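Local coordinates for protein beta-fructofuranosidase (Bifidobacterium adolescentis, PDB 6NOB) that probably hydrolyses terminal beta-fructofuranoside bonds, as in sucrose and related sugars, as a member of glycoside hydrolase family 32, at residues S312-G317 and Q404-A409; L363-H368 and R372-P377; N518-N523 and G614-A619. One frame throughout, in Å; residues are numbered along the deposited sequence.

Contact 1. Residues S312-G317 and Q404-A409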
ATOM      1  N   SER A 312      20.240  10.720   9.985  1.00 45.72           N
ATOM      2  CA  SER A 312      20.200  11.327   8.664  1.00 44.46           C
ATOM      3  C   SER A 312      19.922  12.815   8.834  1.00 47.34           C
ATOM      4  O   SER A 312      19.006  13.198   9.571  1.00 50.51           O
ATOM      5  CB  SER A 312      19.135  10.666   7.787  1.00 42.94           C
ATOM      6  OG  SER A 312      18.676  11.541   6.773  1.00 44.13           O
ATOM      7  N   THR A 313      20.719  13.650   8.165  1.00 50.56           N
ATOM      8  CA  THR A 313      20.701  15.085   8.408  1.00 46.60           C
ATOM      9  C   THR A 313      20.173  15.916   7.247  1.00 48.81           C
ATOM     10  O   THR A 313      20.003  17.128   7.418  1.00 51.64           O
ATOM     11  CB  THR A 313      22.109  15.588   8.765  1.00 42.48           C
ATOM     12  OG1 THR A 313      23.014  15.289   7.696  1.00 44.91           O
ATOM     13  CG2 THR A 313      22.608  14.939  10.050  1.00 37.99           C
ATOM     14  N   GLN A 314      19.918  15.323   6.081  1.00 46.73           N
ATOM     15  CA  GLN A 314      19.449  16.122   4.954  1.00 46.66           C
ATOM     16  C   GLN A 314      18.070  16.697   5.256  1.00 45.58           C
ATOM     17  O   GLN A 314      17.155  15.976   5.665  1.00 41.37           O
ATOM     18  CB  GLN A 314      19.410  15.305   3.664  1.00 45.28           C
ATOM     19  CG  GLN A 314      19.442  16.197   2.419  1.00 55.15           C
ATOM     20  CD  GLN A 314      18.993  15.494   1.151  1.00 65.92           C
ATOM     21  OE1 GLN A 314      19.355  14.344   0.897  1.00 67.84           O
ATOM     22  NE2 GLN A 314      18.198  16.190   0.343  1.00 68.35           N
ATOM     23  N   ASN A 315      17.928  18.003   5.056  1.00 48.09           N
ATOM     24  CA  ASN A 315      16.715  18.736   5.398  1.00 48.64           C
ATOM     25  C   ASN A 315      16.099  19.256   4.107  1.00 47.34           C
ATOM     26  O   ASN A 315      16.646  20.167   3.477  1.00 48.77           O
ATOM     27  CB  ASN A 315      17.032  19.878   6.361  1.00 50.43           C
ATOM     28  CG  ASN A 315      15.790  20.484   6.983  1.00 50.80           C
ATOM     29  OD1 ASN A 315      14.738  20.569   6.352  1.00 49.19           O
ATOM     30  ND2 ASN A 315      15.910  20.907   8.236  1.00 52.18           N
ATOM     31  N   THR A 316      14.961  18.687   3.717  1.00 47.62           N
ATOM     32  CA  THR A 316      14.283  19.108   2.499  1.00 46.75           C
ATOM     33  C   THR A 316      13.507  20.412   2.671  1.00 49.99           C
ATOM     34  O   THR A 316      12.775  20.801   1.756  1.00 50.16           O
ATOM     35  CB  THR A 316      13.360  17.994   1.988  1.00 44.39           C
ATOM     36  OG1 THR A 316      12.456  17.598   3.021  1.00 42.38           O
ATOM     37  CG2 THR A 316      14.181  16.789   1.548  1.00 43.57           C
ATOM     38  N   GLY A 317      13.667  21.093   3.805  1.00 48.50           N
ATOM     39  CA  GLY A 317      13.205  22.462   3.947  1.00 42.97           C
ATOM     40  C   GLY A 317      11.707  22.661   3.910  1.00 45.80           C
ATOM     41  O   GLY A 317      11.243  23.726   3.489  1.00 43.85           O
ATOM     42  N   GLN A 404       5.891  12.297   2.259  1.00 45.86           N
ATOM     43  CA  GLN A 404       6.710  11.565   1.308  1.00 40.59           C
ATOM     44  C   GLN A 404       7.419  10.402   1.992  1.00 37.23           C
ATOM     45  O   GLN A 404       7.670  10.421   3.200  1.00 42.22           O
ATOM     46  CB  GLN A 404       7.735  12.500   0.672  1.00 40.11           C
ATOM     47  CG  GLN A 404       7.148  13.464  -0.332  1.00 41.43           C
ATOM     48  CD  GLN A 404       6.935  12.820  -1.686  1.00 41.92           C
ATOM     49  OE1 GLN A 404       5.966  12.088  -1.892  1.00 37.26           O
ATOM     50  NE2 GLN A 404       7.848  13.083  -2.616  1.00 36.99           N
ATOM     51  N   VAL A 405       7.737   9.380   1.204  1.00 37.54           N
ATOM     52  CA  VAL A 405       8.474   8.212   1.674  1.00 37.13           C
ATOM     53  C   VAL A 405       9.943   8.412   1.322  1.00 39.26           C
ATOM     54  O   VAL A 405      10.284   8.618   0.152  1.00 44.31           O
ATOM     55  CB  VAL A 405       7.920   6.920   1.056  1.00 35.81           C
ATOM     56  CG1 VAL A 405       8.820   5.744   1.394  1.00 35.99           C
ATOM     57  CG2 VAL A 405       6.498   6.673   1.542  1.00 32.66           C
ATOM     58  N   ARG A 406      10.811   8.358   2.329  1.00 35.92           N
ATOM     59  CA  ARG A 406      12.235   8.620   2.162  1.00 38.54           C
ATOM     60  C   ARG A 406      13.029   7.323   2.241  1.00 40.58           C
ATOM     61  O   ARG A 406      12.722   6.445   3.054  1.00 39.41           O
ATOM     62  CB  ARG A 406      12.735   9.599   3.231  1.00 37.89           C
ATOM     63  CG  ARG A 406      14.115  10.161   2.969  1.00 41.62           C
ATOM     64  CD  ARG A 406      14.285  11.545   3.583  1.00 38.24           C
ATOM     65  NE  ARG A 406      15.423  12.251   2.999  1.00 37.00           N
ATOM     66  CZ  ARG A 406      15.359  12.980   1.889  1.00 40.12           C
ATOM     67  NH1 ARG A 406      14.208  13.107   1.244  1.00 36.02           N
ATOM     68  NH2 ARG A 406      16.448  13.582   1.423  1.00 37.80           N
ATOM     69  N   TRP A 407      14.054   7.204   1.397  1.00 36.73           N
ATOM     70  CA  TRP A 407      15.017   6.117   1.497  1.00 37.14           C
ATOM     71  C   TRP A 407      16.365   6.656   1.963  1.00 39.50           C
ATOM     72  O   TRP A 407      16.737   7.795   1.665  1.00 42.84           O
ATOM     73  CB  TRP A 407      15.181   5.362   0.166  1.00 35.59           C
ATOM     74  CG  TRP A 407      15.678   6.179  -1.003  1.00 32.93           C
ATOM     75  CD1 TRP A 407      14.920   6.723  -1.999  1.00 32.31           C
ATOM     76  CD2 TRP A 407      17.042   6.515  -1.311  1.00 33.67           C
ATOM     77  NE1 TRP A 407      15.720   7.383  -2.899  1.00 37.22           N
ATOM     78  CE2 TRP A 407      17.026   7.273  -2.500  1.00 37.77           C
ATOM     79  CE3 TRP A 407      18.270   6.257  -0.693  1.00 35.56           C
ATOM     80  CZ2 TRP A 407      18.191   7.772  -3.085  1.00 37.15           C
ATOM     81  CZ3 TRP A 407      19.426   6.759  -1.274  1.00 42.67           C
ATOM     82  CH2 TRP A 407      19.376   7.508  -2.458  1.00 37.39           C
ATOM     83  N   TYR A 408      17.089   5.821   2.706  1.00 42.09           N
ATOM     84  CA  TYR A 408      18.396   6.172   3.253  1.00 39.86           C
ATOM     85  C   TYR A 408      19.340   5.008   2.995  1.00 40.80           C
ATOM     86  O   TYR A 408      19.056   3.881   3.410  1.00 40.83           O
ATOM     87  CB  TYR A 408      18.322   6.462   4.758  1.00 42.81           C
ATOM     88  CG  TYR A 408      17.125   7.271   5.220  1.00 41.51           C
ATOM     89  CD1 TYR A 408      15.862   6.697   5.315  1.00 38.24           C
ATOM     90  CD2 TYR A 408      17.267   8.602   5.595  1.00 41.53           C
ATOM     91  CE1 TYR A 408      14.776   7.429   5.745  1.00 41.55           C
ATOM     92  CE2 TYR A 408      16.184   9.343   6.030  1.00 42.75           C
ATOM     93  CZ  TYR A 408      14.942   8.751   6.103  1.00 43.38           C
ATOM     94  OH  TYR A 408      13.859   9.483   6.536  1.00 41.30           O
ATOM     95  N   ALA A 409      20.461   5.276   2.329  1.00 39.04           N
ATOM     96  CA  ALA A 409      21.408   4.238   1.945  1.00 40.46           C
ATOM     97  C   ALA A 409      22.759   4.483   2.605  1.00 41.53           C
ATOM     98  O   ALA A 409      23.221   5.625   2.690  1.00 46.18           O
ATOM     99  CB  ALA A 409      21.574   4.177   0.421  1.00 37.87           C
TER

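Contact 2. Residues L363-H368 and R372-P377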
ATOM      1  N   LEU A 363      18.011   4.245  13.117  1.00 37.37           N
ATOM      2  CA  LEU A 363      17.959   5.445  12.296  1.00 35.09           C
ATOM      3  C   LEU A 363      17.045   6.471  12.950  1.00 35.34           C
ATOM      4  O   LEU A 363      15.964   6.130  13.437  1.00 30.98           O
ATOM      5  CB  LEU A 363      17.461   5.130  10.878  1.00 35.50           C
ATOM      6  CG  LEU A 363      17.329   6.322   9.927  1.00 38.57           C
ATOM      7  CD1 LEU A 363      18.699   6.887   9.596  1.00 37.03           C
ATOM      8  CD2 LEU A 363      16.585   5.934   8.656  1.00 33.54           C
ATOM      9  N   ALA A 364      17.493   7.722  12.965  1.00 36.44           N
ATOM     10  CA  ALA A 364      16.668   8.855  13.359  1.00 39.37           C
ATOM     11  C   ALA A 364      16.851   9.950  12.320  1.00 40.51           C
ATOM     12  O   ALA A 364      17.983  10.246  11.923  1.00 44.87           O
ATOM     13  CB  ALA A 364      17.037   9.367  14.756  1.00 29.31           C
ATOM     14  N   ASP A 365      15.746  10.542  11.871  1.00 36.15           N
ATOM     15  CA  ASP A 365      15.774  11.546  10.809  1.00 36.74           C
ATOM     16  C   ASP A 365      15.738  12.927  11.455  1.00 40.18           C
ATOM     17  O   ASP A 365      14.674  13.517  11.645  1.00 39.50           O
ATOM     18  CB  ASP A 365      14.612  11.348   9.841  1.00 39.93           C
ATOM     19  CG  ASP A 365      14.796  12.109   8.538  1.00 42.60           C
ATOM     20  OD1 ASP A 365      15.598  13.068   8.508  1.00 41.10           O
ATOM     21  OD2 ASP A 365      14.128  11.757   7.543  1.00 38.92           O
ATOM     22  N   PHE A 366      16.919  13.453  11.786  1.00 41.33           N
ATOM     23  CA  PHE A 366      16.992  14.797  12.345  1.00 43.74           C
ATOM     24  C   PHE A 366      16.859  15.874  11.280  1.00 46.22           C
ATOM     25  O   PHE A 366      16.472  17.002  11.604  1.00 49.44           O
ATOM     26  CB  PHE A 366      18.294  14.986  13.123  1.00 38.83           C
ATOM     27  CG  PHE A 366      18.165  14.669  14.583  1.00 44.10           C
ATOM     28  CD1 PHE A 366      18.300  13.366  15.037  1.00 42.67           C
ATOM     29  CD2 PHE A 366      17.882  15.670  15.501  1.00 43.96           C
ATOM     30  CE1 PHE A 366      18.169  13.068  16.381  1.00 40.90           C
ATOM     31  CE2 PHE A 366      17.751  15.380  16.845  1.00 40.98           C
ATOM     32  CZ  PHE A 366      17.895  14.078  17.286  1.00 45.30           C
ATOM     33  N   GLY A 367      17.164  15.555  10.020  1.00 45.24           N
ATOM     34  CA  GLY A 367      16.878  16.491   8.948  1.00 46.04           C
ATOM     35  C   GLY A 367      15.400  16.801   8.831  1.00 49.22           C
ATOM     36  O   GLY A 367      15.023  17.897   8.409  1.00 52.37           O
ATOM     37  N   HIS A 368      14.548  15.856   9.213  1.00 47.31           N
ATOM     38  CA  HIS A 368      13.101  16.024   9.192  1.00 43.26           C
ATOM     39  C   HIS A 368      12.514  15.812  10.582  1.00 42.85           C
ATOM     40  O   HIS A 368      11.476  15.167  10.751  1.00 34.80           O
ATOM     41  CB  HIS A 368      12.464  15.079   8.177  1.00 39.81           C
ATOM     42  CG  HIS A 368      12.962  15.279   6.781  1.00 45.38           C
ATOM     43  ND1 HIS A 368      13.836  14.405   6.169  1.00 42.13           N
ATOM     44  CD2 HIS A 368      12.723  16.263   5.882  1.00 43.14           C
ATOM     45  CE1 HIS A 368      14.106  14.838   4.951  1.00 45.06           C
ATOM     46  NE2 HIS A 368      13.444  15.964   4.752  1.00 46.64           N
ATOM     47  N   ARG A 372       6.102  14.251  12.613  1.00 29.33           N
ATOM     48  CA  ARG A 372       5.576  13.679  13.850  1.00 34.26           C
ATOM     49  C   ARG A 372       6.260  12.361  14.189  1.00 36.83           C
ATOM     50  O   ARG A 372       6.760  12.177  15.306  1.00 43.02           O
ATOM     51  CB  ARG A 372       4.067  13.470  13.747  1.00 35.77           C
ATOM     52  CG  ARG A 372       3.495  12.761  14.968  1.00 36.75           C
ATOM     53  CD  ARG A 372       2.110  12.203  14.719  1.00 33.18           C
ATOM     54  NE  ARG A 372       1.598  11.509  15.896  1.00 33.56           N
ATOM     55  CZ  ARG A 372       0.843  12.082  16.827  1.00 41.01           C
ATOM     56  NH1 ARG A 372       0.510  13.360  16.711  1.00 28.65           N
ATOM     57  NH2 ARG A 372       0.421  11.379  17.869  1.00 37.64           N
ATOM     58  N   THR A 373       6.288  11.432  13.239  1.00 34.95           N
ATOM     59  CA  THR A 373       6.763  10.079  13.497  1.00 31.20           C
ATOM     60  C   THR A 373       6.900   9.359  12.163  1.00 35.77           C
ATOM     61  O   THR A 373       6.481   9.861  11.116  1.00 39.77           O
ATOM     62  CB  THR A 373       5.811   9.326  14.436  1.00 31.80           C
ATOM     63  OG1 THR A 373       6.423   8.107  14.876  1.00 34.06           O
ATOM     64  CG2 THR A 373       4.500   9.008  13.731  1.00 29.77           C
ATOM     65  N   TYR A 374       7.505   8.177  12.214  1.00 37.94           N
ATOM     66  CA  TYR A 374       7.628   7.330  11.041  1.00 34.56           C
ATOM     67  C   TYR A 374       6.359   6.510  10.838  1.00 33.41           C
ATOM     68  O   TYR A 374       5.577   6.284  11.765  1.00 37.67           O
ATOM     69  CB  TYR A 374       8.821   6.382  11.178  1.00 28.80           C
ATOM     70  CG  TYR A 374      10.126   6.898  10.621  1.00 32.43           C
ATOM     71  CD1 TYR A 374      10.229   7.318   9.300  1.00 33.58           C
ATOM     72  CD2 TYR A 374      11.265   6.945  11.415  1.00 31.73           C
ATOM     73  CE1 TYR A 374      11.431   7.781   8.791  1.00 35.30           C
ATOM     74  CE2 TYR A 374      12.469   7.405  10.914  1.00 31.14           C
ATOM     75  CZ  TYR A 374      12.547   7.818   9.602  1.00 32.11           C
ATOM     76  OH  TYR A 374      13.745   8.277   9.106  1.00 35.25           O
ATOM     77  N   GLU A 375       6.168   6.059   9.602  1.00 30.87           N
ATOM     78  CA  GLU A 375       5.170   5.054   9.277  1.00 34.34           C
ATOM     79  C   GLU A 375       5.758   4.106   8.240  1.00 36.98           C
ATOM     80  O   GLU A 375       6.506   4.532   7.356  1.00 33.90           O
ATOM     81  CB  GLU A 375       3.870   5.687   8.754  1.00 40.19           C
ATOM     82  CG  GLU A 375       2.952   6.195   9.862  1.00 45.94           C
ATOM     83  CD  GLU A 375       1.541   6.487   9.383  1.00 49.85           C
ATOM     84  OE1 GLU A 375       1.388   7.119   8.317  1.00 52.33           O
ATOM     85  OE2 GLU A 375       0.584   6.084  10.078  1.00 51.21           O
ATOM     86  N   CYS A 376       5.437   2.819   8.377  1.00 33.99           N
ATOM     87  CA  CYS A 376       5.823   1.765   7.444  1.00 37.70           C
ATOM     88  C   CYS A 376       7.325   1.749   7.173  1.00 40.11           C
ATOM     89  O   CYS A 376       7.759   2.057   6.056  1.00 35.31           O
ATOM     90  CB  CYS A 376       5.049   1.918   6.132  1.00 42.35           C
ATOM     91  SG  CYS A 376       3.247   1.852   6.349  1.00 45.27           S
ATOM     92  N   PRO A 377       8.143   1.385   8.155  1.00 38.39           N
ATOM     93  CA  PRO A 377       9.589   1.326   7.936  1.00 30.39           C
ATOM     94  C   PRO A 377       9.991   0.028   7.247  1.00 36.73           C
ATOM     95  O   PRO A 377       9.210  -0.916   7.121  1.00 40.96           O
ATOM     96  CB  PRO A 377      10.153   1.393   9.355  1.00 30.68           C
ATOM     97  CG  PRO A 377       9.123   0.673  10.168  1.00 38.18           C
ATOM     98  CD  PRO A 377       7.786   1.006   9.534  1.00 40.86           C
TER

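Contact 3. Residues N518-N523 and G614-A619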
ATOM      1  N   ASN A 518      -7.720   4.802 -22.687  1.00 47.94           N
ATOM      2  CA  ASN A 518      -6.922   5.682 -21.829  1.00 52.33           C
ATOM      3  C   ASN A 518      -6.004   4.889 -20.900  1.00 56.07           C
ATOM      4  O   ASN A 518      -5.808   5.245 -19.736  1.00 55.34           O
ATOM      5  CB  ASN A 518      -7.808   6.638 -21.028  1.00 47.87           C
ATOM      6  CG  ASN A 518      -7.136   7.974 -20.782  1.00 51.88           C
ATOM      7  OD1 ASN A 518      -5.939   8.127 -21.027  1.00 48.48           O
ATOM      8  ND2 ASN A 518      -7.903   8.951 -20.302  1.00 49.69           N
ATOM      9  N   ALA A 519      -5.432   3.806 -21.422  1.00 52.49           N
ATOM     10  CA  ALA A 519      -4.459   3.003 -20.690  1.00 49.67           C
ATOM     11  C   ALA A 519      -3.343   2.640 -21.653  1.00 47.22           C
ATOM     12  O   ALA A 519      -3.576   1.909 -22.620  1.00 50.45           O
ATOM     13  CB  ALA A 519      -5.102   1.744 -20.102  1.00 47.09           C
ATOM     14  N   TYR A 520      -2.137   3.146 -21.396  1.00 47.18           N
ATOM     15  CA  TYR A 520      -1.045   2.980 -22.345  1.00 44.83           C
ATOM     16  C   TYR A 520       0.291   2.953 -21.617  1.00 41.67           C
ATOM     17  O   TYR A 520       0.398   3.299 -20.438  1.00 44.00           O
ATOM     18  CB  TYR A 520      -1.044   4.099 -23.394  1.00 43.56           C
ATOM     19  CG  TYR A 520      -0.758   5.476 -22.828  1.00 40.74           C
ATOM     20  CD1 TYR A 520      -1.785   6.271 -22.334  1.00 39.38           C
ATOM     21  CD2 TYR A 520       0.536   5.981 -22.791  1.00 41.17           C
ATOM     22  CE1 TYR A 520      -1.533   7.531 -21.820  1.00 42.45           C
ATOM     23  CE2 TYR A 520       0.800   7.236 -22.276  1.00 44.39           C
ATOM     24  CZ  TYR A 520      -0.239   8.008 -21.795  1.00 45.92           C
ATOM     25  OH  TYR A 520       0.018   9.260 -21.283  1.00 49.05           O
ATOM     26  N   TYR A 521       1.317   2.546 -22.358  1.00 42.62           N
ATOM     27  CA  TYR A 521       2.706   2.608 -21.934  1.00 39.90           C
ATOM     28  C   TYR A 521       3.480   3.409 -22.972  1.00 44.24           C
ATOM     29  O   TYR A 521       3.203   3.310 -24.171  1.00 49.65           O
ATOM     30  CB  TYR A 521       3.292   1.193 -21.783  1.00 39.62           C
ATOM     31  CG  TYR A 521       4.800   1.106 -21.874  1.00 40.54           C
ATOM     32  CD1 TYR A 521       5.437   0.914 -23.094  1.00 43.50           C
ATOM     33  CD2 TYR A 521       5.586   1.198 -20.733  1.00 39.67           C
ATOM     34  CE1 TYR A 521       6.814   0.833 -23.178  1.00 48.02           C
ATOM     35  CE2 TYR A 521       6.961   1.113 -20.808  1.00 42.08           C
ATOM     36  CZ  TYR A 521       7.570   0.933 -22.031  1.00 46.54           C
ATOM     37  OH  TYR A 521       8.941   0.852 -22.107  1.00 47.96           O
ATOM     38  N   ALA A 522       4.445   4.209 -22.521  1.00 41.69           N
ATOM     39  CA  ALA A 522       5.252   4.997 -23.445  1.00 43.93           C
ATOM     40  C   ALA A 522       6.707   5.011 -23.003  1.00 45.40           C
ATOM     41  O   ALA A 522       7.000   5.237 -21.825  1.00 44.06           O
ATOM     42  CB  ALA A 522       4.726   6.430 -23.561  1.00 40.31           C
ATOM     43  N   ASN A 523       7.609   4.778 -23.954  1.00 45.37           N
ATOM     44  CA  ASN A 523       9.052   4.852 -23.740  1.00 46.91           C
ATOM     45  C   ASN A 523       9.605   5.894 -24.706  1.00 46.52           C
ATOM     46  O   ASN A 523       9.617   5.674 -25.922  1.00 49.68           O
ATOM     47  CB  ASN A 523       9.710   3.488 -23.957  1.00 51.60           C
ATOM     48  CG  ASN A 523      11.204   3.505 -23.680  1.00 53.11           C
ATOM     49  OD1 ASN A 523      11.733   4.467 -23.127  1.00 57.35           O
ATOM     50  ND2 ASN A 523      11.888   2.433 -24.063  1.00 49.15           N
ATOM     51  N   GLY A 614      -7.744   8.035 -24.583  1.00 54.53           N
ATOM     52  CA  GLY A 614      -6.827   9.071 -24.175  1.00 53.15           C
ATOM     53  C   GLY A 614      -5.951   9.541 -25.323  1.00 56.77           C
ATOM     54  O   GLY A 614      -6.186   9.234 -26.493  1.00 60.44           O
ATOM     55  N   GLU A 615      -4.920  10.303 -24.965  1.00 54.75           N
ATOM     56  CA  GLU A 615      -4.000  10.838 -25.958  1.00 50.15           C
ATOM     57  C   GLU A 615      -2.692  11.221 -25.282  1.00 50.10           C
ATOM     58  O   GLU A 615      -2.694  11.820 -24.204  1.00 55.83           O
ATOM     59  CB  GLU A 615      -4.599  12.050 -26.683  1.00 50.63           C
ATOM     60  CG  GLU A 615      -3.575  12.923 -27.400  1.00 53.63           C
ATOM     61  CD  GLU A 615      -4.199  13.831 -28.448  1.00 58.20           C
ATOM     62  OE1 GLU A 615      -4.772  13.304 -29.427  1.00 59.70           O
ATOM     63  OE2 GLU A 615      -4.111  15.067 -28.298  1.00 57.57           O
ATOM     64  N   LEU A 616      -1.582  10.865 -25.924  1.00 50.95           N
ATOM     65  CA  LEU A 616      -0.245  11.252 -25.496  1.00 48.62           C
ATOM     66  C   LEU A 616       0.330  12.230 -26.508  1.00 51.60           C
ATOM     67  O   LEU A 616       0.307  11.965 -27.714  1.00 52.43           O
ATOM     68  CB  LEU A 616       0.665  10.030 -25.365  1.00 45.70           C
ATOM     69  CG  LEU A 616       2.158  10.314 -25.208  1.00 44.52           C
ATOM     70  CD1 LEU A 616       2.441  10.983 -23.867  1.00 45.74           C
ATOM     71  CD2 LEU A 616       2.964   9.035 -25.359  1.00 44.23           C
ATOM     72  N   ARG A 617       0.842  13.358 -26.020  1.00 49.61           N
ATOM     73  CA  ARG A 617       1.357  14.419 -26.873  1.00 53.86           C
ATOM     74  C   ARG A 617       2.771  14.755 -26.429  1.00 58.03           C
ATOM     75  O   ARG A 617       3.012  14.980 -25.239  1.00 60.16           O
ATOM     76  CB  ARG A 617       0.455  15.656 -26.811  1.00 47.89           C
ATOM     77  CG  ARG A 617       0.725  16.698 -27.880  1.00 60.15           C
ATOM     78  CD  ARG A 617      -0.439  17.674 -27.997  1.00 55.63           C
ATOM     79  NE  ARG A 617      -1.589  17.080 -28.674  1.00 56.97           N
ATOM     80  CZ  ARG A 617      -1.885  17.275 -29.956  1.00 64.67           C
ATOM     81  NH1 ARG A 617      -1.114  18.052 -30.707  1.00 65.38           N
ATOM     82  NH2 ARG A 617      -2.952  16.693 -30.488  1.00 69.77           N
ATOM     83  N   ILE A 618       3.705  14.780 -27.380  1.00 57.69           N
ATOM     84  CA  ILE A 618       5.123  14.945 -27.090  1.00 58.85           C
ATOM     85  C   ILE A 618       5.680  16.056 -27.969  1.00 57.96           C
ATOM     86  O   ILE A 618       5.457  16.062 -29.185  1.00 59.29           O
ATOM     87  CB  ILE A 618       5.911  13.640 -27.314  1.00 63.24           C
ATOM     88  CG1 ILE A 618       5.312  12.505 -26.484  1.00 59.47           C
ATOM     89  CG2 ILE A 618       7.382  13.832 -26.973  1.00 63.88           C
ATOM     90  CD1 ILE A 618       5.701  11.134 -26.972  1.00 61.87           C
ATOM     91  N   ALA A 619       6.405  16.986 -27.353  1.00 58.91           N
ATOM     92  CA  ALA A 619       7.062  18.066 -28.069  1.00 65.04           C
ATOM     93  C   ALA A 619       8.318  18.460 -27.308  1.00 63.15           C
ATOM     94  O   ALA A 619       8.358  18.400 -26.076  1.00 62.83           O
ATOM     95  CB  ALA A 619       6.144  19.281 -28.241  1.00 51.99           C
TER
HETATM   96  O   HOH W   1      -4.595  10.339 -22.097  1.00 44.21           O

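Contact 1. Residues S312-G317 and Q404-A409
With CG swung opposite its backbone N (chi1 -168°) and the chain drawn out as far as NE, Arg-406 stretches from strand 405-415 to Gln-314 and Thr-316. The contact illustrates how blades are joined in the beta-propeller of family 32: residues 312-317 leave the sheet holding strand 311-312 and run to strand 319-320, which pairs in the neighbouring sheet with strand 385-396, the partner of 405-415. The long side chain of Arg-406 thus packs the connecting loop against the blade it enters. At its edge, by NH2, the guanidinium meets the amide end of Gln-314, whose plane stands 82° to its own; CD of Gln-314 lies 3.2 Å from NH2 of Arg-406. Thr-316 comes from the opposite direction, resting its methyl CG2 3.7 Å from NH1 of Arg-406. Its torsion puts OG1 between backbone N and carbonyl carbon and thereby holds CG2 on the arginine side, while OG1 hydrogen-bonds to Tyr-395 and His-368. A cation-pi contact with Trp-428 further fixes the arginine head. At the other end of the contact Ser-312 approaches the rim of the Tyr-408 ring, with CB 3.5 Å from CD2 of the tyrosine. The serine hydroxyl lies near the ring plane, its OG 3.4 Å from CE2 of Tyr-408, and the phenol OH beyond is hydrogen-bonded to Asp-365 and Tyr-374. The loop also carries an Asx turn: Asn-315 OD1 accepts from Gly-317 N at 2.8 Å, with an N-H...O angle of 154°.

Contact 2. Residues L363-H368 and R372-P377
Tyr-374 presents its phenol end to two side chains of strand 357-365, Leu-363 and Asp-365, and crosses both at roughly right angles. Its first torsion, chi1 -91°, departs from a staggered value and directs the ring toward strand 357-365. In Leu-363, CD2 continues the chain away from CA, which brings that methyl to 3.7 Å from OH of Tyr-374. Asp-365 comes closer through its methylene, CB lying 3.3 Å from the same OH, and its carboxylate plane is tilted 34° from that of the ring. The backbone O of Leu-363 approaches the ring at its edge. The polar partner of the phenol oxygen, and of the Asp-365 carboxylate, is Tyr-408 OH. In the beta-propeller of family 32 this is a joint between sheets, since strand 374-375 pairs with 385-396 whereas 357-365 pairs with 337-347. Glu-375, Cys-376 and Pro-377 form the family's Glu-Cys-Pro motif; Glu-375 makes a salt bridge with Arg-268, and Cys-376 N bonds to Asp-269. Asp-365 is steadied from its own segment. His-368 ND1 donates to Asp-365 OD2 at 3.0 Å, meeting it on the syn side though 30° out of the carboxylate plane, with the acceptor close to the imidazole plane. A weak bond from His-368 N to Asp-365 OD1, 3.1 Å long, reaches the second oxygen; with the ND1 bond it probably restrains the carboxylate. Around the imidazole, Tyr-395 and Trp-428 bring their rings against that of His-368.

Contact 3. Residues N518-N523 and G614-A619
Leu-616 meets Tyr-520 and Ala-522 in the interior, between the two sheets of a beta-sandwich, the module that accompanies the propeller in family 32. Strands 519-526 and 614-620 belong to its two antiparallel sheets; their touching parts run only 22° apart, with side chains, and no backbone bonds, filling the interval. The leucine can be followed outward. Its CB lies 4.2 Å from CE2 of Tyr-520, an oblique approach to the ring. Beyond it, CG carries the branches toward the other sheet. CD1 turns to the phenol end, 3.9 Å from OH of Tyr-520, while CD2 packs 3.6 Å from CB of Ala-522 and also borders the Tyr-520 ring. The tyrosine takes chi1 66°, its CG between backbone N and carbonyl carbon, which lays the ring across the leucine; its hydroxyl is satisfied by the backbone O of Leu-536. At the end of the sandwich the amide of Asn-518 lies over Gly-614, with OD1 3.4 Å from CA of the glycine; the approach leaves no room for a CB on Gly-614. A water links the two segments: it lies 2.8 Å from Asn-518 OD1 and accepts from Glu-615 N at 2.9 Å. Asn-518 ND2 bonds to the carbonyl of Ala-610, so both ends of the amide are engaged. An alanine in place of Asn-518 would remove the amide and is likely to leave the Ala-610 carbonyl and the bridging water each short of a partner and to bare the CA of Gly-614. On the face turned from the other sheet, Arg-617 forms a side-on salt bridge with Glu-615 and also pairs through NH1 with Asp-510 and Asp-507. Its NE and NH2 both meet OE2 of Glu-615 from above the carboxylate plane, NH2 at 3.0 Å.

Contacts 1 and 2 form one continuous piece of the propeller, their centres about 9 Å apart. Two probable hydrogen bonds join them, Tyr-408 OH to Asp-365 OD2 at 2.5 Å and Thr-316 OG1 to His-368 NE2 at 2.6 Å, so that polar ends from one contact are met by the other. Contact 2 includes the Glu-Cys-Pro motif, which in family 32 probably belongs to the active-site region, and the side chain of Tyr-374 is about 9 Å from a bound di(hydroxyethyl)ether. Contact 3 is separate: it lies later in the chain, in the sandwich, its centre about 32 Å from that of contact 1 and 37 Å from that of contact 2.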